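Local coordinates for protein transcobalamin-1 (Homo sapiens, PDB 4KKI) that binds vitamin B12 with femtomolar affinity and protects it from the acid of the stomach, at residues A[44-58]-A[68-80]. Numbering follows the deposited sequence.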
ATOM      1  N   ILE A  44       5.978  16.398  -3.933  1.00 48.37           N
ATOM      2  CA  ILE A  44       5.769  17.838  -3.804  1.00 48.68           C
ATOM      3  C   ILE A  44       4.553  18.305  -4.609  1.00 51.83           C
ATOM      4  O   ILE A  44       3.784  19.148  -4.143  1.00 52.17           O
ATOM      5  CB  ILE A  44       7.019  18.648  -4.221  1.00 57.41           C
ATOM      6  CG1 ILE A  44       8.222  18.265  -3.361  1.00 58.98           C
ATOM      7  CG2 ILE A  44       6.763  20.139  -4.087  1.00 50.22           C
ATOM      8  CD1 ILE A  44       8.021  18.520  -1.890  1.00 57.65           C
ATOM      9  N   GLN A  45       4.372  17.751  -5.808  1.00 47.73           N
ATOM     10  CA  GLN A  45       3.252  18.152  -6.663  1.00 54.14           C
ATOM     11  C   GLN A  45       1.914  17.736  -6.066  1.00 50.49           C
ATOM     12  O   GLN A  45       0.873  18.297  -6.411  1.00 52.39           O
ATOM     13  CB  GLN A  45       3.368  17.563  -8.076  1.00 71.43           C
ATOM     14  CG  GLN A  45       4.774  17.443  -8.646  1.00 89.31           C
ATOM     15  CD  GLN A  45       5.412  18.771  -9.017  1.00102.54           C
ATOM     16  OE1 GLN A  45       4.919  19.843  -8.660  1.00106.72           O
ATOM     17  NE2 GLN A  45       6.521  18.703  -9.744  1.00105.51           N
ATOM     18  N   SER A  46       1.945  16.751  -5.172  1.00 41.34           N
ATOM     19  CA  SER A  46       0.725  16.244  -4.551  1.00 45.50           C
ATOM     20  C   SER A  46       0.060  17.289  -3.653  1.00 52.96           C
ATOM     21  O   SER A  46      -1.088  17.121  -3.244  1.00 50.75           O
ATOM     22  CB  SER A  46       0.998  14.952  -3.772  1.00 42.53           C
ATOM     23  OG  SER A  46       1.817  15.187  -2.642  1.00 47.76           O
ATOM     24  N   ASN A  47       0.787  18.365  -3.353  1.00 51.84           N
ATOM     25  CA  ASN A  47       0.224  19.513  -2.645  1.00 54.04           C
ATOM     26  C   ASN A  47      -1.002  20.089  -3.347  1.00 61.37           C
ATOM     27  O   ASN A  47      -1.939  20.552  -2.698  1.00 65.44           O
ATOM     28  CB  ASN A  47       1.273  20.616  -2.491  1.00 51.93           C
ATOM     29  CG  ASN A  47       1.969  20.580  -1.147  1.00 58.01           C
ATOM     30  OD1 ASN A  47       3.184  20.397  -1.070  1.00 67.51           O
ATOM     31  ND2 ASN A  47       1.204  20.764  -0.077  1.00 59.16           N
ATOM     32  N   TYR A  48      -0.982  20.057  -4.677  1.00 58.84           N
ATOM     33  CA  TYR A  48      -2.051  20.641  -5.481  1.00 63.98           C
ATOM     34  C   TYR A  48      -3.179  19.654  -5.773  1.00 72.17           C
ATOM     35  O   TYR A  48      -4.103  19.964  -6.527  1.00 84.97           O
ATOM     36  CB  TYR A  48      -1.487  21.197  -6.791  1.00 60.26           C
ATOM     37  CG  TYR A  48      -0.467  22.294  -6.589  1.00 61.13           C
ATOM     38  CD1 TYR A  48      -0.866  23.612  -6.407  1.00 63.85           C
ATOM     39  CD2 TYR A  48       0.893  22.013  -6.573  1.00 56.13           C
ATOM     40  CE1 TYR A  48       0.058  24.619  -6.218  1.00 68.96           C
ATOM     41  CE2 TYR A  48       1.826  23.014  -6.384  1.00 65.62           C
ATOM     42  CZ  TYR A  48       1.403  24.316  -6.208  1.00 70.14           C
ATOM     43  OH  TYR A  48       2.324  25.320  -6.020  1.00 76.37           O
ATOM     44  N   ASN A  49      -3.102  18.470  -5.177  1.00 71.17           N
ATOM     45  CA  ASN A  49      -4.126  17.449  -5.362  1.00 64.65           C
ATOM     46  C   ASN A  49      -4.883  17.212  -4.060  1.00 64.72           C
ATOM     47  O   ASN A  49      -4.410  16.500  -3.178  1.00 65.13           O
ATOM     48  CB  ASN A  49      -3.492  16.143  -5.851  1.00 57.31           C
ATOM     49  CG  ASN A  49      -4.512  15.164  -6.404  1.00 62.54           C
ATOM     50  OD1 ASN A  49      -4.156  14.071  -6.846  1.00 66.69           O
ATOM     51  ND2 ASN A  49      -5.779  15.555  -6.403  1.00 63.78           N
ATOM     52  N   ARG A  50      -6.062  17.813  -3.951  1.00 67.48           N
ATOM     53  CA  ARG A  50      -6.862  17.722  -2.737  1.00 61.98           C
ATOM     54  C   ARG A  50      -7.442  16.322  -2.553  1.00 60.73           C
ATOM     55  O   ARG A  50      -7.882  15.959  -1.461  1.00 62.33           O
ATOM     56  CB  ARG A  50      -7.985  18.760  -2.770  1.00 75.51           C
ATOM     57  CG  ARG A  50      -8.331  19.352  -1.416  1.00 91.81           C
ATOM     58  CD  ARG A  50      -9.256  20.549  -1.563  1.00104.74           C
ATOM     59  NE  ARG A  50      -9.433  21.263  -0.300  1.00115.94           N
ATOM     60  CZ  ARG A  50      -8.635  22.239   0.124  1.00123.53           C
ATOM     61  NH1 ARG A  50      -8.872  22.834   1.285  1.00128.55           N
ATOM     62  NH2 ARG A  50      -7.600  22.620  -0.611  1.00124.50           N
ATOM     63  N   GLY A  51      -7.435  15.538  -3.627  1.00 56.03           N
ATOM     64  CA  GLY A  51      -7.975  14.191  -3.594  1.00 57.14           C
ATOM     65  C   GLY A  51      -6.987  13.158  -3.084  1.00 66.02           C
ATOM     66  O   GLY A  51      -7.378  12.062  -2.684  1.00 68.97           O
ATOM     67  N   THR A  52      -5.704  13.504  -3.096  1.00 58.00           N
ATOM     68  CA  THR A  52      -4.678  12.570  -2.651  1.00 61.99           C
ATOM     69  C   THR A  52      -4.264  12.840  -1.204  1.00 57.28           C
ATOM     70  O   THR A  52      -4.369  13.963  -0.709  1.00 53.15           O
ATOM     71  CB  THR A  52      -3.439  12.586  -3.573  1.00 57.22           C
ATOM     72  OG1 THR A  52      -2.674  11.391  -3.367  1.00 60.14           O
ATOM     73  CG2 THR A  52      -2.565  13.800  -3.291  1.00 53.18           C
ATOM     74  N   SER A  53      -3.800  11.794  -0.531  1.00 58.41           N
ATOM     75  CA  SER A  53      -3.433  11.889   0.872  1.00 60.25           C
ATOM     76  C   SER A  53      -2.057  12.519   1.052  1.00 54.98           C
ATOM     77  O   SER A  53      -1.186  12.391   0.191  1.00 49.70           O
ATOM     78  CB  SER A  53      -3.461  10.503   1.521  1.00 56.86           C
ATOM     79  OG  SER A  53      -3.025  10.558   2.867  1.00 67.61           O
ATOM     80  N   ALA A  54      -1.874  13.208   2.173  1.00 47.38           N
ATOM     81  CA  ALA A  54      -0.566  13.735   2.544  1.00 43.05           C
ATOM     82  C   ALA A  54       0.013  12.916   3.690  1.00 42.14           C
ATOM     83  O   ALA A  54       1.174  13.079   4.059  1.00 46.96           O
ATOM     84  CB  ALA A  54      -0.673  15.200   2.937  1.00 39.61           C
ATOM     85  N   VAL A  55      -0.808  12.032   4.248  1.00 42.88           N
ATOM     86  CA  VAL A  55      -0.398  11.203   5.376  1.00 43.11           C
ATOM     87  C   VAL A  55       0.717  10.234   4.991  1.00 42.30           C
ATOM     88  O   VAL A  55       1.768  10.195   5.631  1.00 38.20           O
ATOM     89  CB  VAL A  55      -1.586  10.407   5.939  1.00 41.49           C
ATOM     90  CG1 VAL A  55      -1.119   9.462   7.037  1.00 39.80           C
ATOM     91  CG2 VAL A  55      -2.660  11.359   6.454  1.00 36.86           C
ATOM     92  N   ASN A  56       0.476   9.451   3.944  1.00 39.92           N
ATOM     93  CA  ASN A  56       1.469   8.505   3.446  1.00 40.30           C
ATOM     94  C   ASN A  56       2.741   9.206   2.973  1.00 38.93           C
ATOM     95  O   ASN A  56       3.851   8.720   3.187  1.00 45.40           O
ATOM     96  CB  ASN A  56       0.879   7.668   2.309  1.00 38.91           C
ATOM     97  CG  ASN A  56       0.222   8.520   1.237  1.00 52.97           C
ATOM     98  OD1 ASN A  56       0.228   9.751   1.310  1.00 52.21           O
ATOM     99  ND2 ASN A  56      -0.344   7.865   0.228  1.00 49.19           N
ATOM    100  N   VAL A  57       2.561  10.355   2.333  1.00 33.11           N
ATOM    101  CA  VAL A  57       3.668  11.129   1.792  1.00 32.67           C
ATOM    102  C   VAL A  57       4.582  11.642   2.904  1.00 43.39           C
ATOM    103  O   VAL A  57       5.802  11.465   2.851  1.00 45.56           O
ATOM    104  CB  VAL A  57       3.141  12.314   0.957  1.00 44.21           C
ATOM    105  CG1 VAL A  57       4.264  13.269   0.602  1.00 44.22           C
ATOM    106  CG2 VAL A  57       2.435  11.803  -0.293  1.00 41.03           C
ATOM    107  N   VAL A  58       3.985  12.269   3.913  1.00 33.51           N
ATOM    108  CA  VAL A  58       4.741  12.824   5.030  1.00 36.16           C
ATOM    109  C   VAL A  58       5.409  11.716   5.847  1.00 38.82           C
ATOM    110  O   VAL A  58       6.562  11.851   6.257  1.00 36.87           O
ATOM    111  CB  VAL A  58       3.854  13.723   5.931  1.00 40.09           C
ATOM    112  CG1 VAL A  58       4.560  14.054   7.238  1.00 35.01           C
ATOM    113  CG2 VAL A  58       3.470  14.999   5.191  1.00 37.27           C
ATOM    114  N   ILE A  68       9.043  18.292   4.899  1.00 45.65           N
ATOM    115  CA  ILE A  68       8.527  19.211   3.893  1.00 43.95           C
ATOM    116  C   ILE A  68       7.343  19.962   4.477  1.00 44.95           C
ATOM    117  O   ILE A  68       6.277  19.384   4.695  1.00 51.30           O
ATOM    118  CB  ILE A  68       8.090  18.474   2.615  1.00 48.55           C
ATOM    119  CG1 ILE A  68       9.274  17.723   2.003  1.00 52.06           C
ATOM    120  CG2 ILE A  68       7.506  19.457   1.609  1.00 40.12           C
ATOM    121  CD1 ILE A  68      10.429  18.620   1.615  1.00 55.56           C
ATOM    122  N   GLN A  69       7.544  21.250   4.726  1.00 43.75           N
ATOM    123  CA  GLN A  69       6.565  22.072   5.431  1.00 48.65           C
ATOM    124  C   GLN A  69       5.179  22.081   4.791  1.00 53.90           C
ATOM    125  O   GLN A  69       4.179  21.865   5.475  1.00 50.03           O
ATOM    126  CB  GLN A  69       7.078  23.504   5.576  1.00 46.76           C
ATOM    127  CG  GLN A  69       6.165  24.396   6.395  1.00 58.88           C
ATOM    128  CD  GLN A  69       6.012  23.906   7.824  1.00 63.96           C
ATOM    129  OE1 GLN A  69       6.907  23.257   8.368  1.00 59.02           O
ATOM    130  NE2 GLN A  69       4.872  24.207   8.434  1.00 60.65           N
ATOM    131  N   THR A  70       5.125  22.340   3.486  1.00 43.52           N
ATOM    132  CA  THR A  70       3.852  22.426   2.773  1.00 43.68           C
ATOM    133  C   THR A  70       3.042  21.140   2.900  1.00 45.46           C
ATOM    134  O   THR A  70       1.842  21.176   3.168  1.00 55.85           O
ATOM    135  CB  THR A  70       4.057  22.742   1.280  1.00 43.23           C
ATOM    136  OG1 THR A  70       5.019  21.835   0.728  1.00 39.48           O
ATOM    137  CG2 THR A  70       4.549  24.167   1.099  1.00 43.70           C
ATOM    138  N   LEU A  71       3.710  20.007   2.711  1.00 45.38           N
ATOM    139  CA  LEU A  71       3.065  18.706   2.838  1.00 47.13           C
ATOM    140  C   LEU A  71       2.684  18.428   4.288  1.00 41.18           C
ATOM    141  O   LEU A  71       1.643  17.832   4.564  1.00 41.79           O
ATOM    142  CB  LEU A  71       3.979  17.602   2.301  1.00 42.61           C
ATOM    143  CG  LEU A  71       4.210  17.635   0.788  1.00 48.07           C
ATOM    144  CD1 LEU A  71       5.330  16.691   0.382  1.00 39.36           C
ATOM    145  CD2 LEU A  71       2.921  17.290   0.048  1.00 40.98           C
ATOM    146  N   MET A  72       3.533  18.866   5.210  1.00 42.73           N
ATOM    147  CA  MET A  72       3.259  18.718   6.633  1.00 49.63           C
ATOM    148  C   MET A  72       1.986  19.470   7.023  1.00 52.31           C
ATOM    149  O   MET A  72       1.141  18.944   7.749  1.00 41.00           O
ATOM    150  CB  MET A  72       4.446  19.223   7.454  1.00 50.83           C
ATOM    151  CG  MET A  72       4.195  19.243   8.949  1.00 67.53           C
ATOM    152  SD  MET A  72       4.039  17.582   9.622  1.00 78.42           S
ATOM    153  CE  MET A  72       5.666  16.932   9.246  1.00 89.76           C
ATOM    154  N   GLN A  73       1.853  20.697   6.527  1.00 50.60           N
ATOM    155  CA  GLN A  73       0.669  21.514   6.780  1.00 53.76           C
ATOM    156  C   GLN A  73      -0.575  20.881   6.170  1.00 52.97           C
ATOM    157  O   GLN A  73      -1.651  20.902   6.767  1.00 50.22           O
ATOM    158  CB  GLN A  73       0.857  22.925   6.218  1.00 44.83           C
ATOM    159  CG  GLN A  73       1.920  23.734   6.935  1.00 52.49           C
ATOM    160  CD  GLN A  73       2.303  24.998   6.189  1.00 65.72           C
ATOM    161  OE1 GLN A  73       3.169  25.751   6.632  1.00 79.51           O
ATOM    162  NE2 GLN A  73       1.662  25.236   5.049  1.00 61.52           N
ATOM    163  N   LYS A  74      -0.422  20.325   4.973  1.00 47.32           N
ATOM    164  CA  LYS A  74      -1.533  19.662   4.307  1.00 55.71           C
ATOM    165  C   LYS A  74      -2.008  18.465   5.119  1.00 55.49           C
ATOM    166  O   LYS A  74      -3.209  18.241   5.262  1.00 55.54           O
ATOM    167  CB  LYS A  74      -1.140  19.214   2.897  1.00 53.42           C
ATOM    168  CG  LYS A  74      -2.274  18.528   2.146  1.00 53.91           C
ATOM    169  CD  LYS A  74      -1.831  18.019   0.786  1.00 50.90           C
ATOM    170  CE  LYS A  74      -2.963  17.279   0.086  1.00 55.97           C
ATOM    171  NZ  LYS A  74      -2.509  16.603  -1.160  1.00 61.00           N
ATOM    172  N   MET A  75      -1.060  17.700   5.654  1.00 47.11           N
ATOM    173  CA  MET A  75      -1.401  16.490   6.392  1.00 48.92           C
ATOM    174  C   MET A  75      -2.153  16.813   7.674  1.00 47.79           C
ATOM    175  O   MET A  75      -3.141  16.158   8.003  1.00 54.15           O
ATOM    176  CB  MET A  75      -0.158  15.664   6.716  1.00 46.06           C
ATOM    177  CG  MET A  75      -0.483  14.363   7.438  1.00 44.13           C
ATOM    178  SD  MET A  75       0.941  13.552   8.187  1.00 48.69           S
ATOM    179  CE  MET A  75       1.447  14.777   9.391  1.00 44.74           C
ATOM    180  N   ILE A  76      -1.676  17.823   8.395  1.00 47.04           N
ATOM    181  CA  ILE A  76      -2.305  18.243   9.641  1.00 48.68           C
ATOM    182  C   ILE A  76      -3.739  18.687   9.383  1.00 53.36           C
ATOM    183  O   ILE A  76      -4.653  18.343  10.134  1.00 55.23           O
ATOM    184  CB  ILE A  76      -1.518  19.384  10.317  1.00 48.86           C
ATOM    185  CG1 ILE A  76      -0.114  18.911  10.693  1.00 46.78           C
ATOM    186  CG2 ILE A  76      -2.253  19.888  11.554  1.00 47.17           C
ATOM    187  CD1 ILE A  76      -0.101  17.729  11.641  1.00 49.34           C
ATOM    188  N   GLN A  77      -3.928  19.442   8.306  1.00 56.06           N
ATOM    189  CA  GLN A  77      -5.250  19.898   7.901  1.00 57.79           C
ATOM    190  C   GLN A  77      -6.169  18.711   7.613  1.00 54.17           C
ATOM    191  O   GLN A  77      -7.328  18.702   8.025  1.00 60.72           O
ATOM    192  CB  GLN A  77      -5.149  20.804   6.673  1.00 73.56           C
ATOM    193  CG  GLN A  77      -6.484  21.331   6.174  1.00 95.06           C
ATOM    194  CD  GLN A  77      -6.347  22.159   4.912  1.00110.40           C
ATOM    195  OE1 GLN A  77      -5.245  22.346   4.394  1.00114.98           O
ATOM    196  NE2 GLN A  77      -7.469  22.661   4.407  1.00115.01           N
ATOM    197  N   GLN A  78      -5.648  17.710   6.911  1.00 48.35           N
ATOM    198  CA  GLN A  78      -6.419  16.502   6.629  1.00 56.77           C
ATOM    199  C   GLN A  78      -6.752  15.749   7.912  1.00 54.23           C
ATOM    200  O   GLN A  78      -7.875  15.278   8.090  1.00 53.46           O
ATOM    201  CB  GLN A  78      -5.663  15.581   5.668  1.00 53.29           C
ATOM    202  CG  GLN A  78      -5.563  16.101   4.245  1.00 62.76           C
ATOM    203  CD  GLN A  78      -4.850  15.130   3.320  1.00 68.74           C
ATOM    204  OE1 GLN A  78      -4.171  14.207   3.772  1.00 60.62           O
ATOM    205  NE2 GLN A  78      -5.006  15.334   2.017  1.00 72.65           N
ATOM    206  N   ILE A  79      -5.770  15.637   8.800  1.00 55.50           N
ATOM    207  CA  ILE A  79      -5.953  14.918  10.055  1.00 54.85           C
ATOM    208  C   ILE A  79      -6.986  15.611  10.939  1.00 55.87           C
ATOM    209  O   ILE A  79      -7.898  14.969  11.459  1.00 53.08           O
ATOM    210  CB  ILE A  79      -4.620  14.752  10.816  1.00 53.27           C
ATOM    211  CG1 ILE A  79      -3.695  13.797  10.055  1.00 51.04           C
ATOM    212  CG2 ILE A  79      -4.867  14.235  12.226  1.00 42.91           C
ATOM    213  CD1 ILE A  79      -2.316  13.647  10.668  1.00 41.34           C
ATOM    214  N   LYS A  80      -6.849  16.925  11.092  1.00 53.89           N
ATOM    215  CA  LYS A  80      -7.788  17.693  11.900  1.00 61.14           C
ATOM    216  C   LYS A  80      -9.198  17.637  11.319  1.00 62.25           C
ATOM    217  O   LYS A  80     -10.180  17.600  12.058  1.00 68.97           O
ATOM    218  CB  LYS A  80      -7.325  19.145  12.051  1.00 58.43           C
ATOM    219  CG  LYS A  80      -6.144  19.322  12.996  1.00 59.17           C
ATOM    220  CD  LYS A  80      -5.774  20.788  13.158  1.00 59.99           C
ATOM    221  CE  LYS A  80      -4.663  20.970  14.184  1.00 63.81           C
ATOM    222  NZ  LYS A  80      -4.241  22.395  14.295  1.00 67.82           N
TER
HETATM  223  O   HOH W   1      -0.275  14.941  -0.694  1.00 52.36           O
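L71 and A54 form the apolar centre where helix 69-85 packs against helix 37-45, the loop after it and the start of helix 55-63. The methyls of L71 diverge: CD1 lies 3.6 Å from CG1 of V57 and near CD1 of I44, whereas CD2 turns to S46 and N47. A54 sets its CB on CB of M75 at 3.8 Å; the extended M75 chain lays SD beside V58 CB, and the bend at chi3 (63°) turns CE to V58 CG1.

Farther out, K74 runs extended past the A54 methyl, CG anti to the backbone N (chi1 -179°), and delivers NZ to S46 O at 2.6 Å, N49 O at 2.8 Å and a water. N49 N and T52 N reach these same carbonyls from the opposite faces. A methionine in place of K74 would probably leave the carbonyls of S46 and N49 without their charged donor and the turn freer to shift. Q78 reads the next peptides with both ends of its amide, NE2 to T52 O (3.1 Å) and OE1 from A54 N (3.0 Å), while N47 OD1 accepts from T70 OG1.

These bonds tie an interhelical loop near the cobalamin to helix 69-85 of the alpha6-alpha6 barrel.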